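Local coordinates for protein-l-isoaspartate o-methyltransferase (Thermotoga maritima, PDB 1DL5) that transfers a methyl group to the carboxylate of L-isoaspartyl residues in damaged proteins, a step in protein repair, at residues 196-201 with 300-305. Sequence-based numbering, arbitrary orientation.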
# COMPACT_ATOMS: atom_id res chain seq x y z
N VAL A 196 17.08 4.10 -11.03
CA VAL A 196 17.42 2.82 -11.63
C VAL A 196 18.92 2.74 -11.78
O VAL A 196 19.54 3.62 -12.36
CB VAL A 196 16.77 2.67 -13.03
CG1 VAL A 196 17.04 1.28 -13.58
CG2 VAL A 196 15.27 2.93 -12.93
N GLY A 197 19.53 1.68 -11.25
CA GLY A 197 20.97 1.62 -11.35
C GLY A 197 21.63 0.30 -11.06
O GLY A 197 20.99 -0.74 -10.88
N ASN A 198 22.96 0.37 -10.98
CA ASN A 198 23.77 -0.80 -10.78
C ASN A 198 24.94 -0.56 -9.84
O ASN A 198 25.43 0.57 -9.70
CB ASN A 198 24.33 -1.25 -12.14
CG ASN A 198 23.27 -1.28 -13.23
OD1 ASN A 198 22.47 -2.20 -13.30
ND2 ASN A 198 23.26 -0.26 -14.07
N TYR A 199 25.40 -1.64 -9.23
CA TYR A 199 26.55 -1.63 -8.34
C TYR A 199 27.77 -1.34 -9.21
O TYR A 199 27.82 -1.78 -10.37
CB TYR A 199 26.69 -3.02 -7.70
CG TYR A 199 28.05 -3.33 -7.14
CD1 TYR A 199 28.45 -2.87 -5.90
CD2 TYR A 199 28.95 -4.12 -7.87
CE1 TYR A 199 29.70 -3.18 -5.38
CE2 TYR A 199 30.21 -4.44 -7.36
CZ TYR A 199 30.57 -3.97 -6.12
OH TYR A 199 31.80 -4.30 -5.60
N LYS A 200 28.74 -0.61 -8.68
CA LYS A 200 29.95 -0.28 -9.42
C LYS A 200 31.20 -0.89 -8.80
O LYS A 200 31.95 -1.61 -9.48
CB LYS A 200 30.11 1.24 -9.52
CG LYS A 200 29.16 1.89 -10.50
CD LYS A 200 29.43 1.36 -11.90
CE LYS A 200 28.51 1.96 -12.94
NZ LYS A 200 28.87 1.46 -14.29
N LEU A 201 31.44 -0.61 -7.53
CA LEU A 201 32.61 -1.14 -6.84
C LEU A 201 32.53 -0.91 -5.34
O LEU A 201 31.64 -0.20 -4.87
CB LEU A 201 33.88 -0.48 -7.38
CG LEU A 201 34.19 0.95 -6.94
CD1 LEU A 201 35.56 1.35 -7.50
CD2 LEU A 201 33.12 1.92 -7.42
N TYR A 300 25.02 -8.17 -9.20
CA TYR A 300 24.67 -8.62 -10.54
C TYR A 300 23.25 -8.35 -11.00
O TYR A 300 22.78 -8.96 -11.96
CB TYR A 300 24.96 -10.12 -10.67
CG TYR A 300 26.32 -10.50 -10.14
CD1 TYR A 300 27.46 -10.39 -10.94
CD2 TYR A 300 26.48 -10.94 -8.83
CE1 TYR A 300 28.72 -10.70 -10.44
CE2 TYR A 300 27.74 -11.26 -8.32
CZ TYR A 300 28.86 -11.13 -9.13
OH TYR A 300 30.10 -11.42 -8.63
N LEU A 301 22.56 -7.43 -10.33
CA LEU A 301 21.18 -7.11 -10.68
C LEU A 301 20.97 -5.63 -10.95
O LEU A 301 21.73 -4.79 -10.47
CB LEU A 301 20.25 -7.51 -9.53
CG LEU A 301 20.26 -8.97 -9.05
CD1 LEU A 301 19.44 -9.09 -7.76
CD2 LEU A 301 19.69 -9.86 -10.15
N MET A 302 19.94 -5.31 -11.74
CA MET A 302 19.63 -3.91 -11.98
C MET A 302 18.61 -3.55 -10.91
O MET A 302 17.59 -4.23 -10.76
CB MET A 302 19.04 -3.68 -13.36
CG MET A 302 18.75 -2.21 -13.61
SD MET A 302 18.39 -1.83 -15.32
CE MET A 302 20.06 -1.76 -15.98
N LEU A 303 18.90 -2.50 -10.16
CA LEU A 303 18.02 -2.08 -9.07
C LEU A 303 17.10 -0.94 -9.47
O LEU A 303 17.51 0.02 -10.11
CB LEU A 303 18.88 -1.65 -7.87
CG LEU A 303 19.98 -2.65 -7.48
CD1 LEU A 303 20.70 -2.13 -6.25
CD2 LEU A 303 19.36 -4.03 -7.20
N HIS A 304 15.83 -1.07 -9.09
CA HIS A 304 14.83 -0.05 -9.38
C HIS A 304 14.30 0.35 -8.01
O HIS A 304 13.38 -0.28 -7.47
CB HIS A 304 13.71 -0.62 -10.26
CG HIS A 304 14.19 -1.20 -11.56
ND1 HIS A 304 13.89 -0.64 -12.79
CD2 HIS A 304 14.93 -2.31 -11.82
CE1 HIS A 304 14.41 -1.38 -13.75
NE2 HIS A 304 15.05 -2.40 -13.19
N VAL A 305 14.89 1.40 -7.45
CA VAL A 305 14.54 1.89 -6.12
C VAL A 305 13.38 2.87 -6.21
O VAL A 305 13.51 3.96 -6.76
CB VAL A 305 15.76 2.57 -5.47
CG1 VAL A 305 15.47 2.91 -4.00
CG2 VAL A 305 16.97 1.65 -5.59
O HOH W 1 23.73 -3.83 -9.06
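Gly197 and Leu303 form the hydrogen-bonded pair of an antiparallel bridge in a mixed sheet, where strand 194-202 of the methyltransferase family region meets strand 302-306 of the C-terminal region. Gly197 N donates a hydrogen bond to Leu303 O at 2.9 Å, and Leu303 N donates one to Gly197 O at 2.8 Å. Leu303 O also accepts a CA-H...O contact from Val196 CA at 3.2 Å.

The next pair, Val196 with His304, is non-hydrogen-bonded and meets through side chains. Val196 CG1 stands over one face of the imidazole of His304, 4.0 Å from the ring centroid and displaced toward the rim, a CH-pi contact. Because CG1 lies anti to the backbone N (chi1 -175°), it also reaches Met302 SD at 3.8 Å. The same imidazole is held through NE2 by Ser314 and stacks with His312. Further along, the thioether of Met302 bends at chi3 (-80°), bringing CE to 3.6 Å from Asn198 OD1, a van der Waals contact with the amide. On the other face of the sheet, Leu303 packs against Phe186 and against Leu243 and Leu247 of helix 237-248.

Past Met302, toward Leu301, the two chains diverge, and a water takes over: it accepts from Tyr199 N at 2.8 Å and donates to Leu301 O at 2.6 Å. Within 196-201 and 300-305, two direct backbone bonds and one water bridge thus join a strand of the C-terminal region to strand 194-202 in one sheet, with the water satisfying two backbone groups where direct pairing has ended.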